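Local coordinates for protein putative peptidyl-arginine deiminase (Chlorobium tepidum, PDB 1XKN) that probably acts as a deiminase hydrolysing the guanidinium group of agmatine or of protein arginines, at residues L58-E63 with F85-T90; T18-P23 with E51-N56. All coordinates share one frame; numbering follows the deposited sequence.

In the fold
Contact 2 comes first along the chain and contact 1 follows it; both belong to one sheet, in which strand 52-57 lies between strands 15-21 and 83-87. Contact 2 pairs strands 15-21 and 52-57, which helix 36-50 connects; contact 1 sets the start of helix 60-73 against the end of strand 83-87. Their centres are about 11 Å apart. A backbone hydrogen bond between His-86 and Ile-55 joins them, and Met-62 packs on Trp-22. Strand 52-57 is shared, closing one beta-alpha-beta unit and opening the next. Contact 2 is buried, whereas contact 1 lies at the surface. This is consistent with the alpha-beta propeller of deiminases related to this family.

Contact 1. Residues L58-E63 with F85-T90; sequences LDDAME and FHRIPT
Glu-63 lays the aliphatic part of its side chain over one face of the Phe-85 ring, where the first turn of helix 60-73 packs against strand 83-87. Its CG does the touching, 3.6 Å from the centroid of the Phe-85 ring, in a CH-pi contact. With CG anti to the backbone N (chi1 -175°) and the chain extended beyond it, the carboxylate of Glu-63 ends up nearly parallel to the ring, the planes 4° apart. Its OE2 makes a salt bridge to Arg-67, which probably helps to hold this flat pose, while Ala-66, Arg-67 and Leu-70 bring more of the helix onto Phe-85. Packing is tighter still at Leu-58: its CD2 lies 3.7 Å from Pro-89 CB and 3.3 Å from Pro-89 CA, closer than carbons usually sit. The same methyl approaches Thr-90 N, a buried amide without a polar partner in the model.

Toward solvent the contact is polar and looser. The bend of Arg-87 at chi3 carries its guanidinium to Asp-60, where NH2 donates to OD1 (2.9 Å, 159°) in a salt bridge. The carboxyl oxygen lies in the guanidinium plane, yet the donor reaches it from above the carboxylate plane. Water 1 closes a small circuit beside the bridge, donating to Asp-60 OD1 at 2.8 Å and accepting from Arg-87 NE at 2.9 Å, so OD1 is held by two donors. Asp-59, the N-cap, secures the helix start: its OD1 accepts from the backbone N of Met-62 (a selenomethionine here), 3.0 Å away. The arrangement is that of a beta-alpha-beta unit, strand 52-57, helix 60-73 and strand 83-87, with the N-terminal turn of the helix beside the C-terminal end of the second strand.

Contact 2. Residues T18-P23 with E51-N56; sequences TWLSWP and ETVNIN
Thr-18 to Ser-21 pair in parallel with Val-53 to Asn-56, the two strands of a beta-alpha-beta unit connected by helix 36-50; the axes of segments 18-21 and 52-56 approach to 4.6 Å. Backbone hydrogen bonds alternate between the strands: Thr-18 N to Thr-52 O, Asn-54 N to Thr-18 O, Leu-20 N to Asn-54 O and Asn-56 N to Leu-20 O. Trp-22 N to Asn-56 O extends the pattern beyond the end of strand 15-21.

Apolar packing fills the face toward helix 36-50. There Leu-20 CD1 meets Val-53 CG1 at 3.8 Å, while Leu-43 covers Leu-20 and Leu-47 covers Thr-18 and Val-53. Farther along, Ile-55 CG2 touches Trp-22 CE3 at 3.9 Å.

Contacts to the indole of Trp-19 occupy the opposite face. Asn-54 CB sits over its six-membered ring in a CH-pi contact. Asn-56 OD1, buried and without a polar partner in the model, comes to the indole edge, 3.2 Å from Trp-19 CZ3.

Among side-chain hydrogen bonds, Thr-18 OG1 donates to Glu-51 OE1 from above the carboxylate plane; Glu-51 OE1 also bonds to His-15, and Asn-54 OD1 to Ser-17 OG. Asn-56 CG, anti to its carbonyl carbon (chi1 -63°), sets the amide between the Trp-19 edge and Ser-21. Ser-21 OG, bonded as well to His-98, lies in that amide plane and accepts from Asn-56 ND2 along a nearly straight line (3.3 Å, 174°).

Contact 1. Residues L58-E63 with F85-T90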
ATOM      1  N   LEU A  58     -18.510  -8.923   2.768  1.00  5.08           N
ATOM      2  CA  LEU A  58     -19.609  -8.584   3.671  1.00  5.88           C
ATOM      3  C   LEU A  58     -20.547  -9.738   3.988  1.00  5.74           C
ATOM      4  O   LEU A  58     -21.114  -9.803   5.078  1.00  6.19           O
ATOM      5  CB  LEU A  58     -20.438  -7.447   3.070  1.00  7.82           C
ATOM      6  CG  LEU A  58     -19.767  -6.089   2.874  1.00 12.47           C
ATOM      7  CD1 LEU A  58     -20.684  -5.170   2.076  1.00 12.00           C
ATOM      8  CD2 LEU A  58     -19.453  -5.490   4.225  1.00 15.77           C
ATOM      9  N   ASP A  59     -20.711 -10.647   3.036  1.00  5.42           N
ATOM     10  CA  ASP A  59     -21.624 -11.759   3.218  1.00  5.73           C
ATOM     11  C   ASP A  59     -21.317 -12.909   2.268  1.00  6.66           C
ATOM     12  O   ASP A  59     -20.416 -12.816   1.435  1.00  5.09           O
ATOM     13  CB  ASP A  59     -23.056 -11.264   3.004  1.00  6.35           C
ATOM     14  CG  ASP A  59     -23.186 -10.368   1.782  1.00  8.69           C
ATOM     15  OD1 ASP A  59     -22.802 -10.804   0.678  1.00  8.75           O
ATOM     16  OD2 ASP A  59     -23.665  -9.224   1.925  1.00 11.94           O
ATOM     17  N   ASP A  60     -22.075 -13.992   2.398  1.00  5.99           N
ATOM     18  CA  ASP A  60     -21.884 -15.170   1.561  1.00  6.21           C
ATOM     19  C   ASP A  60     -22.109 -14.875   0.082  1.00  6.41           C
ATOM     20  O   ASP A  60     -21.422 -15.431  -0.776  1.00  6.99           O
ATOM     21  CB  ASP A  60     -22.821 -16.289   2.018  1.00  6.64           C
ATOM     22  CG  ASP A  60     -22.415 -16.882   3.355  1.00  7.32           C
ATOM     23  OD1 ASP A  60     -21.547 -16.292   4.034  1.00  7.11           O
ATOM     24  OD2 ASP A  60     -22.968 -17.939   3.730  1.00  8.65           O
ATOM     25  N   ALA A  61     -23.065 -14.001  -0.220  1.00  7.03           N
ATOM     26  CA  ALA A  61     -23.351 -13.659  -1.608  1.00  7.70           C
ATOM     27  C   ALA A  61     -22.124 -13.049  -2.274  1.00  7.29           C
ATOM     28  O   ALA A  61     -21.797 -13.378  -3.416  1.00  7.28           O
ATOM     29  CB  ALA A  61     -24.529 -12.687  -1.684  1.00  9.75           C
HETATM   30  N   MSE A  62     -21.439 -12.164  -1.559  1.00  7.39           N
HETATM   31  CA  MSE A  62     -20.249 -11.522  -2.106  1.00  6.42           C
HETATM   32  C   MSE A  62     -19.149 -12.547  -2.354  1.00  6.74           C
HETATM   33  O   MSE A  62     -18.470 -12.497  -3.380  1.00  6.86           O
HETATM   34  CB  MSE A  62     -19.745 -10.430  -1.157  1.00  7.05           C
HETATM   35  CG  MSE A  62     -18.642  -9.563  -1.754  1.00  8.15           C
HETATM   36 SE   MSE A  62     -18.307  -7.984  -0.689  1.00 13.51          SE
HETATM   37  CE  MSE A  62     -20.021  -7.121  -0.894  1.00  9.94           C
ATOM     38  N   GLU A  63     -18.975 -13.476  -1.418  1.00  6.85           N
ATOM     39  CA  GLU A  63     -17.955 -14.507  -1.566  1.00  6.91           C
ATOM     40  C   GLU A  63     -18.206 -15.311  -2.837  1.00  8.34           C
ATOM     41  O   GLU A  63     -17.275 -15.616  -3.581  1.00  6.89           O
ATOM     42  CB  GLU A  63     -17.951 -15.455  -0.366  1.00  7.86           C
ATOM     43  CG  GLU A  63     -16.819 -16.476  -0.413  1.00  7.85           C
ATOM     44  CD  GLU A  63     -16.851 -17.457   0.743  1.00  8.34           C
ATOM     45  OE1 GLU A  63     -17.214 -17.046   1.865  1.00 10.25           O
ATOM     46  OE2 GLU A  63     -16.492 -18.638   0.533  1.00  9.45           O
ATOM     47  N   PHE A  85     -11.565 -16.522   2.418  1.00  5.49           N
ATOM     48  CA  PHE A  85     -12.510 -15.427   2.635  1.00  4.77           C
ATOM     49  C   PHE A  85     -12.842 -15.223   4.102  1.00  4.42           C
ATOM     50  O   PHE A  85     -12.938 -16.178   4.872  1.00  7.03           O
ATOM     51  CB  PHE A  85     -13.806 -15.676   1.855  1.00  5.24           C
ATOM     52  CG  PHE A  85     -13.627 -15.643   0.370  1.00  4.94           C
ATOM     53  CD1 PHE A  85     -13.171 -16.763  -0.313  1.00  7.28           C
ATOM     54  CD2 PHE A  85     -13.851 -14.467  -0.339  1.00  6.90           C
ATOM     55  CE1 PHE A  85     -12.936 -16.711  -1.685  1.00  8.35           C
ATOM     56  CE2 PHE A  85     -13.620 -14.406  -1.710  1.00  8.23           C
ATOM     57  CZ  PHE A  85     -13.159 -15.530  -2.384  1.00  7.36           C
ATOM     58  N   HIS A  86     -13.019 -13.962   4.480  1.00  3.94           N
ATOM     59  CA  HIS A  86     -13.359 -13.614   5.848  1.00  4.09           C
ATOM     60  C   HIS A  86     -14.557 -12.691   5.841  1.00  5.13           C
ATOM     61  O   HIS A  86     -14.599 -11.729   5.072  1.00  4.38           O
ATOM     62  CB  HIS A  86     -12.190 -12.907   6.538  1.00  5.97           C
ATOM     63  CG  HIS A  86     -10.940 -13.723   6.583  1.00  5.64           C
ATOM     64  ND1 HIS A  86     -10.099 -13.858   5.499  1.00  8.91           N
ATOM     65  CD2 HIS A  86     -10.412 -14.486   7.568  1.00  6.25           C
ATOM     66  CE1 HIS A  86      -9.107 -14.670   5.817  1.00  5.41           C
ATOM     67  NE2 HIS A  86      -9.273 -15.065   7.065  1.00  9.61           N
ATOM     68  N   ARG A  87     -15.540 -12.995   6.683  1.00  5.81           N
ATOM     69  CA  ARG A  87     -16.721 -12.159   6.776  1.00  5.36           C
ATOM     70  C   ARG A  87     -16.333 -10.992   7.668  1.00  4.69           C
ATOM     71  O   ARG A  87     -16.455 -11.059   8.892  1.00  7.62           O
ATOM     72  CB  ARG A  87     -17.892 -12.931   7.393  1.00  4.20           C
ATOM     73  CG  ARG A  87     -19.167 -12.105   7.474  1.00  6.39           C
ATOM     74  CD  ARG A  87     -20.322 -12.867   8.113  1.00  5.94           C
ATOM     75  NE  ARG A  87     -20.882 -13.882   7.225  1.00  8.81           N
ATOM     76  CZ  ARG A  87     -22.014 -14.538   7.468  1.00 10.62           C
ATOM     77  NH1 ARG A  87     -22.705 -14.284   8.571  1.00 11.97           N
ATOM     78  NH2 ARG A  87     -22.458 -15.441   6.606  1.00 10.54           N
ATOM     79  N   ILE A  88     -15.827  -9.938   7.038  1.00  4.88           N
ATOM     80  CA  ILE A  88     -15.396  -8.734   7.730  1.00  5.32           C
ATOM     81  C   ILE A  88     -15.928  -7.543   6.939  1.00  6.32           C
ATOM     82  O   ILE A  88     -15.521  -7.309   5.799  1.00  5.73           O
ATOM     83  CB  ILE A  88     -13.852  -8.664   7.812  1.00  5.14           C
ATOM     84  CG1 ILE A  88     -13.323  -9.803   8.691  1.00  4.07           C
ATOM     85  CG2 ILE A  88     -13.418  -7.316   8.378  1.00  5.53           C
ATOM     86  CD1 ILE A  88     -11.821  -9.754   8.937  1.00  5.80           C
ATOM     87  N   PRO A  89     -16.856  -6.777   7.534  1.00  6.01           N
ATOM     88  CA  PRO A  89     -17.431  -5.616   6.853  1.00  6.68           C
ATOM     89  C   PRO A  89     -16.426  -4.524   6.514  1.00  5.76           C
ATOM     90  O   PRO A  89     -15.491  -4.260   7.272  1.00  5.40           O
ATOM     91  CB  PRO A  89     -18.499  -5.136   7.832  1.00  9.13           C
ATOM     92  CG  PRO A  89     -17.920  -5.492   9.155  1.00  9.06           C
ATOM     93  CD  PRO A  89     -17.370  -6.882   8.910  1.00  6.84           C
ATOM     94  N   THR A  90     -16.629  -3.902   5.360  1.00  5.68           N
ATOM     95  CA  THR A  90     -15.770  -2.822   4.908  1.00  5.32           C
ATOM     96  C   THR A  90     -16.651  -1.780   4.233  1.00  5.99           C
ATOM     97  O   THR A  90     -17.751  -2.091   3.768  1.00  6.25           O
ATOM     98  CB  THR A  90     -14.722  -3.305   3.874  1.00  6.39           C
ATOM     99  OG1 THR A  90     -15.380  -3.673   2.653  1.00  6.09           O
ATOM    100  CG2 THR A  90     -13.956  -4.506   4.410  1.00  7.37           C
TER
HETATM  101  O   HOH W   1     -19.758 -14.250   4.523  1.00  9.27           O

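Contact 2. Residues T18-P23 with E51-N56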
ATOM      1  N   THR A  18      -1.434 -11.906   1.779  1.00  2.95           N
ATOM      2  CA  THR A  18      -1.728 -10.556   1.317  1.00  2.34           C
ATOM      3  C   THR A  18      -3.217 -10.393   1.573  1.00  3.14           C
ATOM      4  O   THR A  18      -4.002 -11.310   1.313  1.00  3.98           O
ATOM      5  CB  THR A  18      -1.487 -10.353  -0.191  1.00  1.47           C
ATOM      6  OG1 THR A  18      -0.086 -10.451  -0.478  1.00  4.47           O
ATOM      7  CG2 THR A  18      -1.984  -8.965  -0.619  1.00  3.80           C
ATOM      8  N   TRP A  19      -3.596  -9.237   2.102  1.00  2.03           N
ATOM      9  CA  TRP A  19      -4.995  -8.951   2.384  1.00  3.13           C
ATOM     10  C   TRP A  19      -5.627  -8.037   1.349  1.00  3.23           C
ATOM     11  O   TRP A  19      -4.972  -7.152   0.796  1.00  4.05           O
ATOM     12  CB  TRP A  19      -5.149  -8.306   3.760  1.00  2.29           C
ATOM     13  CG  TRP A  19      -5.041  -9.285   4.872  1.00  2.74           C
ATOM     14  CD1 TRP A  19      -3.898  -9.807   5.397  1.00  5.07           C
ATOM     15  CD2 TRP A  19      -6.127  -9.921   5.556  1.00  4.14           C
ATOM     16  NE1 TRP A  19      -4.203 -10.737   6.365  1.00  5.94           N
ATOM     17  CE2 TRP A  19      -5.566 -10.825   6.481  1.00  4.32           C
ATOM     18  CE3 TRP A  19      -7.522  -9.818   5.471  1.00  4.42           C
ATOM     19  CZ2 TRP A  19      -6.349 -11.622   7.321  1.00  4.05           C
ATOM     20  CZ3 TRP A  19      -8.304 -10.613   6.307  1.00  5.04           C
ATOM     21  CH2 TRP A  19      -7.711 -11.504   7.218  1.00  4.38           C
ATOM     22  N   LEU A  20      -6.915  -8.263   1.110  1.00  4.58           N
ATOM     23  CA  LEU A  20      -7.708  -7.484   0.171  1.00  4.69           C
ATOM     24  C   LEU A  20      -9.092  -7.283   0.770  1.00  6.63           C
ATOM     25  O   LEU A  20      -9.543  -8.085   1.589  1.00  8.24           O
ATOM     26  CB  LEU A  20      -7.877  -8.235  -1.151  1.00  6.00           C
ATOM     27  CG  LEU A  20      -6.643  -8.642  -1.953  1.00  7.23           C
ATOM     28  CD1 LEU A  20      -7.081  -9.490  -3.141  1.00  8.37           C
ATOM     29  CD2 LEU A  20      -5.903  -7.401  -2.420  1.00  7.18           C
ATOM     30  N   SER A  21      -9.755  -6.210   0.357  1.00  5.25           N
ATOM     31  CA  SER A  21     -11.117  -5.917   0.791  1.00  6.86           C
ATOM     32  C   SER A  21     -11.899  -5.869  -0.516  1.00  8.28           C
ATOM     33  O   SER A  21     -11.801  -4.900  -1.268  1.00  8.67           O
ATOM     34  CB  SER A  21     -11.194  -4.567   1.515  1.00  6.77           C
ATOM     35  OG  SER A  21     -10.592  -4.625   2.798  1.00  8.58           O
ATOM     36  N   TRP A  22     -12.650  -6.933  -0.794  1.00  6.19           N
ATOM     37  CA  TRP A  22     -13.426  -7.033  -2.026  1.00  6.19           C
ATOM     38  C   TRP A  22     -14.279  -5.787  -2.253  1.00  6.20           C
ATOM     39  O   TRP A  22     -14.935  -5.299  -1.334  1.00  6.70           O
ATOM     40  CB  TRP A  22     -14.304  -8.285  -1.995  1.00  6.13           C
ATOM     41  CG  TRP A  22     -14.719  -8.734  -3.361  1.00  6.15           C
ATOM     42  CD1 TRP A  22     -15.925  -8.521  -3.968  1.00  7.10           C
ATOM     43  CD2 TRP A  22     -13.897  -9.403  -4.324  1.00  6.62           C
ATOM     44  NE1 TRP A  22     -15.901  -9.013  -5.248  1.00  7.39           N
ATOM     45  CE2 TRP A  22     -14.669  -9.561  -5.494  1.00  7.51           C
ATOM     46  CE3 TRP A  22     -12.578  -9.883  -4.310  1.00  6.76           C
ATOM     47  CZ2 TRP A  22     -14.166 -10.179  -6.649  1.00  7.39           C
ATOM     48  CZ3 TRP A  22     -12.078 -10.498  -5.457  1.00  6.56           C
ATOM     49  CH2 TRP A  22     -12.873 -10.639  -6.610  1.00  9.45           C
ATOM     50  N   PRO A  23     -14.284  -5.264  -3.490  1.00  6.84           N
ATOM     51  CA  PRO A  23     -15.051  -4.062  -3.837  1.00  7.22           C
ATOM     52  C   PRO A  23     -16.565  -4.213  -3.857  1.00  6.52           C
ATOM     53  O   PRO A  23     -17.096  -5.247  -4.255  1.00  8.94           O
ATOM     54  CB  PRO A  23     -14.507  -3.704  -5.212  1.00  6.78           C
ATOM     55  CG  PRO A  23     -14.278  -5.050  -5.810  1.00  7.97           C
ATOM     56  CD  PRO A  23     -13.582  -5.786  -4.678  1.00  7.04           C
ATOM     57  N   GLU A  51       1.262 -16.524  -2.792  1.00  4.17           N
ATOM     58  CA  GLU A  51       1.015 -16.779  -1.385  1.00  4.51           C
ATOM     59  C   GLU A  51      -0.475 -16.815  -1.074  1.00  5.30           C
ATOM     60  O   GLU A  51      -1.317 -16.708  -1.971  1.00  5.05           O
ATOM     61  CB  GLU A  51       1.685 -15.669  -0.560  1.00  6.44           C
ATOM     62  CG  GLU A  51       1.057 -14.280  -0.785  1.00  5.64           C
ATOM     63  CD  GLU A  51       2.072 -13.149  -0.866  1.00  7.06           C
ATOM     64  OE1 GLU A  51       1.823 -12.077  -0.268  1.00  5.07           O
ATOM     65  OE2 GLU A  51       3.109 -13.312  -1.546  1.00  6.31           O
ATOM     66  N   THR A  52      -0.784 -16.974   0.209  1.00  3.79           N
ATOM     67  CA  THR A  52      -2.160 -16.999   0.687  1.00  3.86           C
ATOM     68  C   THR A  52      -2.773 -15.622   0.468  1.00  3.81           C
ATOM     69  O   THR A  52      -2.102 -14.598   0.634  1.00  4.23           O
ATOM     70  CB  THR A  52      -2.211 -17.315   2.194  1.00  4.11           C
ATOM     71  OG1 THR A  52      -1.633 -18.605   2.433  1.00  6.36           O
ATOM     72  CG2 THR A  52      -3.649 -17.304   2.694  1.00  5.44           C
ATOM     73  N   VAL A  53      -4.046 -15.606   0.088  1.00  3.66           N
ATOM     74  CA  VAL A  53      -4.766 -14.360  -0.141  1.00  4.39           C
ATOM     75  C   VAL A  53      -5.981 -14.338   0.783  1.00  4.83           C
ATOM     76  O   VAL A  53      -6.862 -15.191   0.687  1.00  5.80           O
ATOM     77  CB  VAL A  53      -5.253 -14.252  -1.604  1.00  3.88           C
ATOM     78  CG1 VAL A  53      -5.876 -12.889  -1.847  1.00  3.43           C
ATOM     79  CG2 VAL A  53      -4.091 -14.492  -2.557  1.00  4.81           C
ATOM     80  N   ASN A  54      -6.004 -13.372   1.697  1.00  4.93           N
ATOM     81  CA  ASN A  54      -7.109 -13.220   2.635  1.00  4.76           C
ATOM     82  C   ASN A  54      -7.999 -12.103   2.115  1.00  5.70           C
ATOM     83  O   ASN A  54      -7.549 -10.968   1.963  1.00  4.84           O
ATOM     84  CB  ASN A  54      -6.575 -12.873   4.027  1.00  3.97           C
ATOM     85  CG  ASN A  54      -5.842 -14.033   4.675  1.00  3.38           C
ATOM     86  OD1 ASN A  54      -4.654 -13.939   4.996  1.00  6.09           O
ATOM     87  ND2 ASN A  54      -6.550 -15.134   4.871  1.00  2.76           N
ATOM     88  N   ILE A  55      -9.261 -12.425   1.844  1.00  4.33           N
ATOM     89  CA  ILE A  55     -10.191 -11.443   1.297  1.00  4.50           C
ATOM     90  C   ILE A  55     -11.370 -11.134   2.210  1.00  4.37           C
ATOM     91  O   ILE A  55     -12.063 -12.040   2.673  1.00  7.16           O
ATOM     92  CB  ILE A  55     -10.746 -11.924  -0.063  1.00  4.12           C
ATOM     93  CG1 ILE A  55      -9.582 -12.226  -1.013  1.00  4.46           C
ATOM     94  CG2 ILE A  55     -11.679 -10.867  -0.651  1.00  4.06           C
ATOM     95  CD1 ILE A  55     -10.006 -12.682  -2.391  1.00  4.70           C
ATOM     96  N   ASN A  56     -11.598  -9.847   2.457  1.00  5.47           N
ATOM     97  CA  ASN A  56     -12.708  -9.421   3.296  1.00  4.95           C
ATOM     98  C   ASN A  56     -13.956  -9.244   2.440  1.00  5.24           C
ATOM     99  O   ASN A  56     -13.927  -8.555   1.418  1.00  5.23           O
ATOM    100  CB  ASN A  56     -12.402  -8.089   3.990  1.00  3.77           C
ATOM    101  CG  ASN A  56     -11.226  -8.172   4.929  1.00  7.31           C
ATOM    102  OD1 ASN A  56     -11.112  -9.106   5.718  1.00  7.10           O
ATOM    103  ND2 ASN A  56     -10.353  -7.173   4.867  1.00  9.46           N
TER
HETATM  104  O   HOH W   2     -15.144  -5.976   1.274  1.00  7.19           O